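Local coordinates for heme oxygenase (Leptospira interrogans, PDB 5KZL), which catalyses the oxygen-dependent cleavage of heme to biliverdin, releasing iron and carbon monoxide, at residues 8-16 against 177-185; 136-147 against 159-170. The protein carries 1 engineered substitution. All coordinates share one frame; numbering follows the deposited sequence.

Contact 1 of 2, residues 8-16 against 177-185. With HEM (protoporphyrin IX containing Fe), chain B.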
loop_
_atom_site.group_PDB
_atom_site.type_symbol
_atom_site.label_atom_id
_atom_site.label_comp_id
_atom_site.label_asym_id
_atom_site.label_seq_id
_atom_site.Cartn_x
_atom_site.Cartn_y
_atom_site.Cartn_z
ATOM N N MET A 8 -10.724 -8.944 -20.787
ATOM C CA MET A 8 -9.624 -8.149 -21.324
ATOM C C MET A 8 -8.490 -7.948 -20.293
ATOM O O MET A 8 -8.371 -8.747 -19.362
ATOM C CB MET A 8 -10.101 -6.828 -21.957
ATOM C CG MET A 8 -11.271 -6.212 -21.283
ATOM S SD MET A 8 -10.862 -4.565 -20.730
ATOM C CE MET A 8 -12.348 -4.185 -19.738
ATOM N N SER A 9 -7.636 -6.923 -20.493
ATOM C CA SER A 9 -6.429 -6.663 -19.709
ATOM C C SER A 9 -6.697 -6.504 -18.214
ATOM O O SER A 9 -7.488 -5.640 -17.826
ATOM C CB SER A 9 -5.669 -5.468 -20.295
ATOM O OG SER A 9 -4.905 -4.739 -19.348
ATOM N N LEU A 10 -6.026 -7.336 -17.372
ATOM C CA LEU A 10 -6.196 -7.239 -15.922
ATOM C C LEU A 10 -5.820 -5.824 -15.420
ATOM O O LEU A 10 -6.533 -5.281 -14.570
ATOM C CB LEU A 10 -5.382 -8.323 -15.167
ATOM C CG LEU A 10 -5.373 -8.236 -13.608
ATOM C CD1 LEU A 10 -6.794 -8.330 -13.030
ATOM C CD2 LEU A 10 -4.464 -9.291 -13.007
ATOM N N ALA A 11 -4.723 -5.229 -15.958
ATOM C CA ALA A 11 -4.311 -3.883 -15.520
ATOM C C ALA A 11 -5.427 -2.873 -15.823
ATOM O O ALA A 11 -5.745 -2.038 -14.978
ATOM C CB ALA A 11 -3.015 -3.470 -16.200
ATOM N N THR A 12 -6.086 -3.025 -16.988
ATOM C CA THR A 12 -7.200 -2.160 -17.412
ATOM C C THR A 12 -8.454 -2.422 -16.530
ATOM O O THR A 12 -9.111 -1.476 -16.101
ATOM C CB THR A 12 -7.445 -2.373 -18.919
ATOM O OG1 THR A 12 -6.299 -1.885 -19.627
ATOM C CG2 THR A 12 -8.695 -1.671 -19.438
ATOM N N ILE A 13 -8.772 -3.704 -16.278
ATOM C CA ILE A 13 -9.917 -4.128 -15.444
ATOM C C ILE A 13 -9.829 -3.487 -14.054
ATOM O O ILE A 13 -10.818 -2.958 -13.538
ATOM C CB ILE A 13 -10.018 -5.686 -15.382
ATOM C CG1 ILE A 13 -10.611 -6.236 -16.694
ATOM C CG2 ILE A 13 -10.857 -6.159 -14.169
ATOM C CD1 ILE A 13 -10.312 -7.688 -16.957
ATOM N N LEU A 14 -8.634 -3.543 -13.452
ATOM C CA LEU A 14 -8.398 -2.973 -12.134
ATOM C C LEU A 14 -8.460 -1.456 -12.161
ATOM O O LEU A 14 -9.078 -0.881 -11.284
ATOM C CB LEU A 14 -7.054 -3.462 -11.558
ATOM C CG LEU A 14 -6.948 -4.964 -11.301
ATOM C CD1 LEU A 14 -5.570 -5.333 -10.715
ATOM C CD2 LEU A 14 -8.063 -5.440 -10.381
ATOM N N ARG A 15 -7.855 -0.806 -13.178
ATOM C CA ARG A 15 -7.876 0.659 -13.281
ATOM C C ARG A 15 -9.315 1.192 -13.435
ATOM O O ARG A 15 -9.732 2.086 -12.689
ATOM C CB ARG A 15 -6.975 1.121 -14.447
ATOM C CG ARG A 15 -7.027 2.613 -14.733
ATOM C CD ARG A 15 -6.070 3.022 -15.833
ATOM N NE ARG A 15 -4.683 3.006 -15.363
ATOM C CZ ARG A 15 -3.628 3.285 -16.121
ATOM N NH1 ARG A 15 -2.406 3.255 -15.603
ATOM N NH2 ARG A 15 -3.784 3.571 -17.409
ATOM N N GLU A 16 -10.053 0.658 -14.422
ATOM C CA GLU A 16 -11.432 1.065 -14.702
ATOM C C GLU A 16 -12.375 0.651 -13.575
ATOM O O GLU A 16 -13.247 1.432 -13.197
ATOM C CB GLU A 16 -11.908 0.498 -16.045
ATOM C CG GLU A 16 -11.145 1.055 -17.247
ATOM C CD GLU A 16 -11.471 0.419 -18.593
ATOM O OE1 GLU A 16 -12.060 -0.687 -18.621
ATOM O OE2 GLU A 16 -11.084 1.008 -19.627
ATOM N N TYR A 177 5.295 -3.160 -14.378
ATOM C CA TYR A 177 4.347 -3.680 -13.401
ATOM C C TYR A 177 2.991 -3.974 -14.059
ATOM O O TYR A 177 2.419 -5.036 -13.812
ATOM C CB TYR A 177 4.189 -2.715 -12.202
ATOM C CG TYR A 177 3.277 -3.263 -11.128
ATOM C CD1 TYR A 177 1.897 -3.084 -11.201
ATOM C CD2 TYR A 177 3.785 -4.032 -10.078
ATOM C CE1 TYR A 177 1.043 -3.665 -10.265
ATOM C CE2 TYR A 177 2.942 -4.588 -9.117
ATOM C CZ TYR A 177 1.570 -4.423 -9.235
ATOM O OH TYR A 177 0.722 -4.933 -8.310
ATOM N N ARG A 178 2.445 -3.015 -14.834
ATOM C CA ARG A 178 1.142 -3.219 -15.474
ATOM C C ARG A 178 1.231 -4.326 -16.532
ATOM O O ARG A 178 0.318 -5.147 -16.625
ATOM C CB ARG A 178 0.572 -1.916 -16.048
ATOM C CG ARG A 178 0.324 -0.857 -14.986
ATOM C CD ARG A 178 -0.295 0.373 -15.598
ATOM N NE ARG A 178 -1.737 0.183 -15.784
ATOM C CZ ARG A 178 -2.375 0.251 -16.946
ATOM N NH1 ARG A 178 -1.717 0.570 -18.057
ATOM N NH2 ARG A 178 -3.687 0.061 -17.000
ATOM N N THR A 179 2.362 -4.405 -17.266
ATOM C CA THR A 179 2.626 -5.486 -18.226
ATOM C C THR A 179 2.640 -6.825 -17.458
ATOM O O THR A 179 2.053 -7.804 -17.942
ATOM C CB THR A 179 3.922 -5.237 -19.038
ATOM O OG1 THR A 179 3.783 -4.010 -19.764
ATOM C CG2 THR A 179 4.199 -6.352 -20.056
ATOM N N ALA A 180 3.278 -6.852 -16.254
ATOM C CA ALA A 180 3.340 -8.034 -15.383
ATOM C C ALA A 180 1.931 -8.487 -14.959
ATOM O O ALA A 180 1.659 -9.686 -15.024
ATOM C CB ALA A 180 4.231 -7.781 -14.164
ATOM N N LEU A 181 1.020 -7.526 -14.599
ATOM C CA LEU A 181 -0.382 -7.814 -14.246
ATOM C C LEU A 181 -1.079 -8.482 -15.430
ATOM O O LEU A 181 -1.778 -9.480 -15.261
ATOM C CB LEU A 181 -1.150 -6.536 -13.899
ATOM C CG LEU A 181 -0.871 -5.885 -12.551
ATOM C CD1 LEU A 181 -1.736 -4.638 -12.396
ATOM C CD2 LEU A 181 -1.172 -6.841 -11.394
ATOM N N ASP A 182 -0.830 -7.961 -16.638
ATOM C CA ASP A 182 -1.433 -8.496 -17.854
ATOM C C ASP A 182 -0.904 -9.882 -18.242
ATOM O O ASP A 182 -1.588 -10.602 -18.983
ATOM C CB ASP A 182 -1.291 -7.496 -18.999
ATOM C CG ASP A 182 -2.157 -6.267 -18.847
ATOM O OD1 ASP A 182 -3.035 -6.266 -17.958
ATOM O OD2 ASP A 182 -1.975 -5.308 -19.645
ATOM N N SER A 183 0.277 -10.261 -17.720
ATOM C CA SER A 183 0.948 -11.543 -17.967
ATOM C C SER A 183 0.443 -12.630 -17.034
ATOM O O SER A 183 0.698 -13.809 -17.287
ATOM C CB SER A 183 2.467 -11.399 -17.816
ATOM O OG SER A 183 2.925 -11.519 -16.470
ATOM N N LEU A 184 -0.187 -12.239 -15.901
ATOM C CA LEU A 184 -0.649 -13.208 -14.912
ATOM C C LEU A 184 -1.470 -14.315 -15.531
ATOM O O LEU A 184 -2.422 -14.005 -16.255
ATOM C CB LEU A 184 -1.428 -12.553 -13.757
ATOM C CG LEU A 184 -0.687 -11.559 -12.843
ATOM C CD1 LEU A 184 -1.452 -11.356 -11.528
ATOM C CD2 LEU A 184 0.724 -11.987 -12.564
ATOM N N PRO A 185 -1.101 -15.604 -15.299
ATOM C CA PRO A 185 -1.886 -16.701 -15.891
ATOM C C PRO A 185 -3.237 -16.910 -15.203
ATOM O O PRO A 185 -3.413 -17.865 -14.430
ATOM C CB PRO A 185 -0.954 -17.907 -15.746
ATOM C CG PRO A 185 -0.157 -17.616 -14.513
ATOM C CD PRO A 185 0.035 -16.126 -14.500
HETATM C CHA HEM B . -2.814 6.091 -8.876
HETATM C CHB HEM B . -4.086 3.686 -4.992
HETATM C CHC HEM B . -4.634 7.854 -2.717
HETATM C CHD HEM B . -2.531 10.058 -6.260
HETATM C C1A HEM B . -3.103 5.092 -8.011
HETATM C C2A HEM B . -3.165 3.710 -8.387
HETATM C C3A HEM B . -3.549 3.048 -7.299
HETATM C C4A HEM B . -3.699 3.972 -6.264
HETATM C CMA HEM B . -3.733 1.588 -7.158
HETATM C CAA HEM B . -2.858 3.107 -9.734
HETATM C CBA HEM B . -4.018 3.258 -10.744
HETATM C CGA HEM B . -3.716 2.511 -11.976
HETATM O O1A HEM B . -4.411 1.606 -12.322
HETATM O O2A HEM B . -2.733 2.840 -12.619
HETATM C C1B HEM B . -4.377 4.618 -4.010
HETATM C C2B HEM B . -4.944 4.278 -2.714
HETATM C C3B HEM B . -5.092 5.466 -2.096
HETATM C C4B HEM B . -4.625 6.510 -3.021
HETATM C CMB HEM B . -5.254 2.931 -2.158
HETATM C CAB HEM B . -5.600 5.772 -0.818
HETATM C CBB HEM B . -6.208 4.848 -0.271
HETATM C C1C HEM B . -3.984 8.832 -3.380
HETATM C C2C HEM B . -3.622 10.108 -2.866
HETATM C C3C HEM B . -3.009 10.723 -3.893
HETATM C C4C HEM B . -2.970 9.813 -5.009
HETATM C CMC HEM B . -3.874 10.639 -1.455
HETATM C CAC HEM B . -2.484 12.068 -3.835
HETATM C CBC HEM B . -1.598 12.452 -4.660
HETATM C C1D HEM B . -2.534 9.166 -7.312
HETATM C C2D HEM B . -2.093 9.531 -8.683
HETATM C C3D HEM B . -2.143 8.427 -9.384
HETATM C C4D HEM B . -2.634 7.386 -8.469
HETATM C CMD HEM B . -1.615 10.865 -9.138
HETATM C CAD HEM B . -1.820 8.305 -10.848
HETATM C CBD HEM B . -0.368 8.326 -11.150
HETATM C CGD HEM B . -0.068 8.180 -12.607
HETATM O O1D HEM B . -0.872 7.778 -13.360
HETATM O O2D HEM B . 1.031 8.468 -12.972
HETATM N NA HEM B . -3.469 5.171 -6.727
HETATM N NB HEM B . -4.285 5.902 -4.073
HETATM N NC HEM B . -3.589 8.730 -4.629
HETATM N ND HEM B . -2.829 7.885 -7.261
HETATM FE FE HEM B . -3.545 6.943 -5.720
HETATM O O HOH W 1 -4.720 -9.708 -18.442
HETATM O O HOH W 2 -3.603 -0.666 -13.933
HETATM O O HOH W 3 -5.286 0.599 -19.241
HETATM O O HOH W 4 -1.425 6.708 -4.919
#

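Contact 2 of 2, residues 136-147 against 159-170. With HEM (protoporphyrin IX containing Fe), chain B.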
loop_
_atom_site.group_PDB
_atom_site.type_symbol
_atom_site.label_atom_id
_atom_site.label_comp_id
_atom_site.label_asym_id
_atom_site.label_seq_id
_atom_site.Cartn_x
_atom_site.Cartn_y
_atom_site.Cartn_z
ATOM N N ASP A 136 1.460 3.346 -4.400
ATOM C CA ASP A 136 2.673 3.910 -3.768
ATOM C C ASP A 136 3.665 4.382 -4.834
ATOM O O ASP A 136 4.192 5.490 -4.756
ATOM C CB ASP A 136 3.387 2.879 -2.895
ATOM C CG ASP A 136 2.622 2.349 -1.704
ATOM O OD1 ASP A 136 1.716 3.056 -1.212
ATOM O OD2 ASP A 136 2.952 1.242 -1.247
ATOM N N LEU A 137 3.909 3.543 -5.830
ATOM C CA LEU A 137 4.815 3.929 -6.903
ATOM C C LEU A 137 4.259 5.125 -7.703
ATOM O O LEU A 137 5.024 6.030 -8.044
ATOM C CB LEU A 137 5.076 2.738 -7.827
ATOM C CG LEU A 137 6.315 2.866 -8.715
ATOM C CD1 LEU A 137 7.577 3.080 -7.897
ATOM C CD2 LEU A 137 6.467 1.651 -9.566
ATOM N N SER A 138 2.927 5.153 -7.956
ATOM C CA SER A 138 2.297 6.232 -8.719
ATOM C C SER A 138 2.254 7.575 -7.988
ATOM O O SER A 138 2.468 8.608 -8.615
ATOM C CB SER A 138 0.908 5.824 -9.200
ATOM O OG SER A 138 0.987 4.585 -9.887
ATOM N N GLY A 139 2.006 7.545 -6.681
ATOM C CA GLY A 139 1.851 8.746 -5.868
ATOM C C GLY A 139 3.017 9.225 -5.025
ATOM O O GLY A 139 2.955 10.331 -4.486
ATOM N N GLY A 140 4.049 8.404 -4.876
ATOM C CA GLY A 140 5.205 8.695 -4.024
ATOM C C GLY A 140 5.874 10.042 -4.187
ATOM O O GLY A 140 6.078 10.760 -3.201
ATOM N N GLN A 141 6.273 10.389 -5.431
ATOM C CA GLN A 141 6.941 11.678 -5.652
ATOM C C GLN A 141 6.068 12.869 -5.237
ATOM O O GLN A 141 6.563 13.797 -4.596
ATOM C CB GLN A 141 7.478 11.830 -7.093
ATOM C CG GLN A 141 8.661 10.909 -7.406
ATOM C CD GLN A 141 9.808 11.028 -6.422
ATOM O OE1 GLN A 141 10.011 10.163 -5.555
ATOM N NE2 GLN A 141 10.579 12.107 -6.530
ATOM N N ILE A 142 4.760 12.805 -5.541
ATOM C CA ILE A 142 3.799 13.849 -5.183
ATOM C C ILE A 142 3.594 13.899 -3.667
ATOM O O ILE A 142 3.689 14.975 -3.083
ATOM C CB ILE A 142 2.458 13.673 -5.919
ATOM C CG1 ILE A 142 2.630 13.881 -7.436
ATOM C CG2 ILE A 142 1.367 14.589 -5.329
ATOM C CD1 ILE A 142 1.491 13.333 -8.268
ATOM N N LEU A 143 3.310 12.734 -3.047
ATOM C CA LEU A 143 3.021 12.617 -1.621
ATOM C C LEU A 143 4.207 12.990 -0.731
ATOM O O LEU A 143 3.991 13.657 0.286
ATOM C CB LEU A 143 2.461 11.220 -1.285
ATOM C CG LEU A 143 1.028 10.922 -1.804
ATOM C CD1 LEU A 143 0.673 9.442 -1.605
ATOM C CD2 LEU A 143 -0.022 11.828 -1.136
ATOM N N LYS A 144 5.455 12.635 -1.130
ATOM C CA LYS A 144 6.612 13.011 -0.317
ATOM C C LYS A 144 6.770 14.541 -0.227
ATOM O O LYS A 144 7.054 15.044 0.855
ATOM C CB LYS A 144 7.904 12.305 -0.743
ATOM C CG LYS A 144 8.580 12.793 -2.002
ATOM C CD LYS A 144 9.739 11.856 -2.304
ATOM C CE LYS A 144 10.747 12.462 -3.248
ATOM N NZ LYS A 144 11.764 11.455 -3.674
ATOM N N LYS A 145 6.521 15.269 -1.329
ATOM C CA LYS A 145 6.600 16.739 -1.345
ATOM C C LYS A 145 5.489 17.356 -0.506
ATOM O O LYS A 145 5.757 18.299 0.237
ATOM C CB LYS A 145 6.575 17.292 -2.786
ATOM C CG LYS A 145 7.810 16.924 -3.604
ATOM C CD LYS A 145 8.020 17.941 -4.730
ATOM C CE LYS A 145 9.222 17.620 -5.579
ATOM N NZ LYS A 145 9.726 18.827 -6.285
ATOM N N VAL A 146 4.246 16.830 -0.609
ATOM C CA VAL A 146 3.093 17.306 0.168
ATOM C C VAL A 146 3.407 17.105 1.674
ATOM O O VAL A 146 3.311 18.062 2.447
ATOM C CB VAL A 146 1.760 16.620 -0.267
ATOM C CG1 VAL A 146 0.628 16.910 0.710
ATOM C CG2 VAL A 146 1.359 17.026 -1.681
ATOM N N ALA A 147 3.849 15.886 2.062
ATOM C CA ALA A 147 4.163 15.563 3.471
ATOM C C ALA A 147 5.292 16.427 4.049
ATOM O O ALA A 147 5.179 16.905 5.179
ATOM C CB ALA A 147 4.501 14.085 3.614
ATOM N N ILE A 159 10.413 10.620 5.069
ATOM C CA ILE A 159 9.671 10.358 3.823
ATOM C C ILE A 159 10.165 9.091 3.130
ATOM O O ILE A 159 9.870 8.933 1.946
ATOM C CB ILE A 159 9.757 11.577 2.848
ATOM C CG1 ILE A 159 11.254 11.952 2.551
ATOM C CG2 ILE A 159 8.922 12.759 3.347
ATOM C CD1 ILE A 159 11.500 12.724 1.285
ATOM N N SER A 160 10.909 8.181 3.840
ATOM C CA SER A 160 11.399 6.943 3.217
ATOM C C SER A 160 10.254 6.127 2.614
ATOM O O SER A 160 10.431 5.517 1.558
ATOM C CB SER A 160 12.229 6.109 4.195
ATOM O OG SER A 160 12.749 4.959 3.543
ATOM N N PHE A 161 9.052 6.172 3.232
ATOM C CA PHE A 161 7.897 5.431 2.714
ATOM C C PHE A 161 7.576 5.727 1.248
ATOM O O PHE A 161 7.088 4.851 0.548
ATOM C CB PHE A 161 6.681 5.660 3.612
ATOM C CG PHE A 161 5.387 5.025 3.161
ATOM C CD1 PHE A 161 5.302 3.649 2.955
ATOM C CD2 PHE A 161 4.235 5.794 3.009
ATOM C CE1 PHE A 161 4.088 3.054 2.578
ATOM C CE2 PHE A 161 3.014 5.196 2.646
ATOM C CZ PHE A 161 2.950 3.830 2.446
ATOM N N TYR A 162 7.843 6.946 0.791
ATOM C CA TYR A 162 7.524 7.356 -0.582
ATOM C C TYR A 162 8.644 7.144 -1.583
ATOM O O TYR A 162 8.453 7.446 -2.766
ATOM C CB TYR A 162 7.117 8.830 -0.594
ATOM C CG TYR A 162 6.035 9.141 0.408
ATOM C CD1 TYR A 162 4.728 8.711 0.207
ATOM C CD2 TYR A 162 6.317 9.856 1.567
ATOM C CE1 TYR A 162 3.733 8.956 1.150
ATOM C CE2 TYR A 162 5.328 10.111 2.517
ATOM C CZ TYR A 162 4.033 9.678 2.292
ATOM O OH TYR A 162 3.055 9.916 3.220
ATOM N N GLU A 163 9.808 6.645 -1.129
ATOM C CA GLU A 163 10.981 6.475 -1.986
ATOM C C GLU A 163 11.347 5.015 -2.245
ATOM O O GLU A 163 11.282 4.162 -1.339
ATOM C CB GLU A 163 12.174 7.256 -1.407
ATOM C CG GLU A 163 11.901 8.732 -1.184
ATOM C CD GLU A 163 13.170 9.516 -0.915
ATOM O OE1 GLU A 163 14.067 8.969 -0.238
ATOM O OE2 GLU A 163 13.273 10.672 -1.387
ATOM N N PHE A 164 11.732 4.742 -3.501
ATOM C CA PHE A 164 12.088 3.412 -3.995
ATOM C C PHE A 164 13.543 3.414 -4.472
ATOM O O PHE A 164 13.770 3.531 -5.672
ATOM C CB PHE A 164 11.102 2.984 -5.123
ATOM C CG PHE A 164 9.683 2.900 -4.611
ATOM C CD1 PHE A 164 8.872 4.032 -4.570
ATOM C CD2 PHE A 164 9.178 1.705 -4.105
ATOM C CE1 PHE A 164 7.568 3.962 -4.060
ATOM C CE2 PHE A 164 7.883 1.646 -3.577
ATOM C CZ PHE A 164 7.084 2.769 -3.575
ATOM N N PRO A 165 14.541 3.337 -3.552
ATOM C CA PRO A 165 15.949 3.401 -3.993
ATOM C C PRO A 165 16.358 2.254 -4.919
ATOM O O PRO A 165 17.285 2.416 -5.693
ATOM C CB PRO A 165 16.741 3.419 -2.678
ATOM C CG PRO A 165 15.824 2.783 -1.676
ATOM C CD PRO A 165 14.445 3.224 -2.079
ATOM N N MET A 166 15.617 1.128 -4.898
ATOM C CA MET A 166 15.898 -0.025 -5.755
ATOM C C MET A 166 15.384 0.171 -7.196
ATOM O O MET A 166 15.647 -0.669 -8.058
ATOM C CB MET A 166 15.275 -1.307 -5.142
ATOM C CG MET A 166 15.874 -1.697 -3.810
ATOM S SD MET A 166 15.165 -3.236 -3.165
ATOM C CE MET A 166 16.253 -3.566 -1.784
ATOM N N ILE A 167 14.606 1.241 -7.439
ATOM C CA ILE A 167 13.986 1.538 -8.738
ATOM C C ILE A 167 14.535 2.889 -9.230
ATOM O O ILE A 167 14.179 3.931 -8.683
ATOM C CB ILE A 167 12.413 1.529 -8.634
ATOM C CG1 ILE A 167 11.842 0.153 -8.143
ATOM C CG2 ILE A 167 11.764 1.945 -9.958
ATOM C CD1 ILE A 167 10.286 0.178 -7.694
ATOM N N GLN A 168 15.369 2.879 -10.275
ATOM C CA GLN A 168 15.941 4.132 -10.794
ATOM C C GLN A 168 15.111 4.762 -11.892
ATOM O O GLN A 168 15.306 5.934 -12.198
ATOM C CB GLN A 168 17.404 3.957 -11.244
ATOM C CG GLN A 168 18.380 3.644 -10.101
ATOM C CD GLN A 168 18.367 2.179 -9.737
ATOM O OE1 GLN A 168 18.459 1.296 -10.601
ATOM N NE2 GLN A 168 18.196 1.890 -8.451
ATOM N N ASP A 169 14.193 3.984 -12.491
ATOM C CA ASP A 169 13.271 4.423 -13.548
ATOM C C ASP A 169 11.841 4.105 -13.102
ATOM O O ASP A 169 11.301 3.056 -13.445
ATOM C CB ASP A 169 13.606 3.708 -14.878
ATOM C CG ASP A 169 12.691 4.022 -16.049
ATOM O OD1 ASP A 169 11.873 4.971 -15.932
ATOM O OD2 ASP A 169 12.761 3.294 -17.068
ATOM N N ILE A 170 11.220 5.020 -12.367
ATOM C CA ILE A 170 9.867 4.828 -11.837
ATOM C C ILE A 170 8.846 4.595 -12.944
ATOM O O ILE A 170 8.039 3.662 -12.839
ATOM C CB ILE A 170 9.467 6.013 -10.899
ATOM C CG1 ILE A 170 10.425 6.092 -9.687
ATOM C CG2 ILE A 170 7.993 5.890 -10.433
ATOM C CD1 ILE A 170 10.446 7.449 -8.959
HETATM C CHA HEM B . -2.814 6.091 -8.876
HETATM C CHB HEM B . -4.086 3.686 -4.992
HETATM C CHC HEM B . -4.634 7.854 -2.717
HETATM C CHD HEM B . -2.531 10.058 -6.260
HETATM C C1A HEM B . -3.103 5.092 -8.011
HETATM C C2A HEM B . -3.165 3.710 -8.387
HETATM C C3A HEM B . -3.549 3.048 -7.299
HETATM C C4A HEM B . -3.699 3.972 -6.264
HETATM C CMA HEM B . -3.733 1.588 -7.158
HETATM C CAA HEM B . -2.858 3.107 -9.734
HETATM C CBA HEM B . -4.018 3.258 -10.744
HETATM C CGA HEM B . -3.716 2.511 -11.976
HETATM O O1A HEM B . -4.411 1.606 -12.322
HETATM O O2A HEM B . -2.733 2.840 -12.619
HETATM C C1B HEM B . -4.377 4.618 -4.010
HETATM C C2B HEM B . -4.944 4.278 -2.714
HETATM C C3B HEM B . -5.092 5.466 -2.096
HETATM C C4B HEM B . -4.625 6.510 -3.021
HETATM C CMB HEM B . -5.254 2.931 -2.158
HETATM C CAB HEM B . -5.600 5.772 -0.818
HETATM C CBB HEM B . -6.208 4.848 -0.271
HETATM C C1C HEM B . -3.984 8.832 -3.380
HETATM C C2C HEM B . -3.622 10.108 -2.866
HETATM C C3C HEM B . -3.009 10.723 -3.893
HETATM C C4C HEM B . -2.970 9.813 -5.009
HETATM C CMC HEM B . -3.874 10.639 -1.455
HETATM C CAC HEM B . -2.484 12.068 -3.835
HETATM C CBC HEM B . -1.598 12.452 -4.660
HETATM C C1D HEM B . -2.534 9.166 -7.312
HETATM C C2D HEM B . -2.093 9.531 -8.683
HETATM C C3D HEM B . -2.143 8.427 -9.384
HETATM C C4D HEM B . -2.634 7.386 -8.469
HETATM C CMD HEM B . -1.615 10.865 -9.138
HETATM C CAD HEM B . -1.820 8.305 -10.848
HETATM C CBD HEM B . -0.368 8.326 -11.150
HETATM C CGD HEM B . -0.068 8.180 -12.607
HETATM O O1D HEM B . -0.872 7.778 -13.360
HETATM O O2D HEM B . 1.031 8.468 -12.972
HETATM N NA HEM B . -3.469 5.171 -6.727
HETATM N NB HEM B . -4.285 5.902 -4.073
HETATM N NC HEM B . -3.589 8.730 -4.629
HETATM N ND HEM B . -2.829 7.885 -7.261
HETATM FE FE HEM B . -3.545 6.943 -5.720
HETATM O O HOH W 5 8.907 7.673 -5.458
HETATM O O HOH W 4 -1.425 6.708 -4.919
#

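Contact 1 of 2, residues 8-16 against 177-185
R178 reaches from helix 170-183 across A11 to stack on R15, the arginine that binds a heme propionate. R178 CB rests on A11 CB at 3.9 Å, and its CD lies beside R15 NH1. A bend at chi3 (81°) then turns the end of the chain, so that the guanidinium has A11 CB over one face and R15 over the other. The two arginine planes are 6° apart with centres 3.4 Å from one another, a flat stack in which R178 NH2 sits over the middle of the R15 group and R178 NH1 over its NH1 and NH2 side. R178 NE donates to water 2 at 2.8 Å, which bridges on to A11 O and heme O1A; R178 NH2 donates to water 3, itself paired with T12 OG1. R15 NH1 binds heme O2A directly at 3.0 Å, with weak bonds from NE to both carboxylate oxygens. In the all-helical heme oxygenase fold this is the propionate side of the heme pocket, and the negative propionate probably offsets the closeness of the two cations. Farther from the heme, D182 OD1 grips the start of helix 10-17 with two bonds: S9 OG donates from 2.8 Å, out of the carboxylate plane, and A11 N from 2.8 Å, almost straight at 168°. S9 is the N-cap residue of the helix; its OG accepts from T12 N at 3.1 Å. Next to this polar end L10 CD2 touches L184 CD1 at 3.9 Å, while L181 CD1 fits between A11 and L14, with Y130 of helix 125-151 flanking both leucines.

Contact 2 of 2, residues 136-147 against 159-170
L137 CD1 lies over the face of the F164 ring, a CH-pi contact 3.9 Å from the centroid and 19° off the ring normal. L137 CD1 also meets I167 CD1, and I170 CG2 at 3.8 Å, while D136 CB comes to the edge of the F164 ring. Farther along the helix G140 brings the backbones close, G140 CA 4.4 Å from Y162 CA. The Y162 ring lies against the helix, the L143-K144 peptide over one face and F161 over the other; L143 CB meets Y162 CE1 at 3.6 Å. This is the glycine-containing distal helix of heme oxygenases, kinked near Q141 and I142; S138, I142 and L143 touch the heme. The D136 carboxylate binds R132 and Y55, and, as in relatives, probably helps organise the distal pocket. At the polar margin water 5 bridges Q141 OE1 and Y162 O. K144 CG stands between the backbone N and the carbonyl carbon (chi1 75°), and the chain extends from there to E163. K144 NZ donates to E163 OE2 at 2.8 Å and to Q141 OE1 at 2.9 Å; a carboxylate and a neutral amide should hold the lysine's end against segment 159-170, the two bonds limiting its freedom.

From the N terminus, helix 10-17 leads into the chain, and contact 1 closes a long loop only when helix 170-183 returns to it. Contact 2 is nested inside that loop, a short closure in which the segment after helix 125-151 folds back on it before running into helix 170-183. The contacts do not cross; their centres lie about 22 Å apart and their nearest atoms about 6 Å. Helices 125-151 and 170-183, consecutive in the chain, join them, and so does the heme: contact 1 meets a propionate, contact 2 the distal side. Contact 1 ties helix 10-17 to the end of helix 170-183; contact 2 ties helix 125-151 to the loop that follows it.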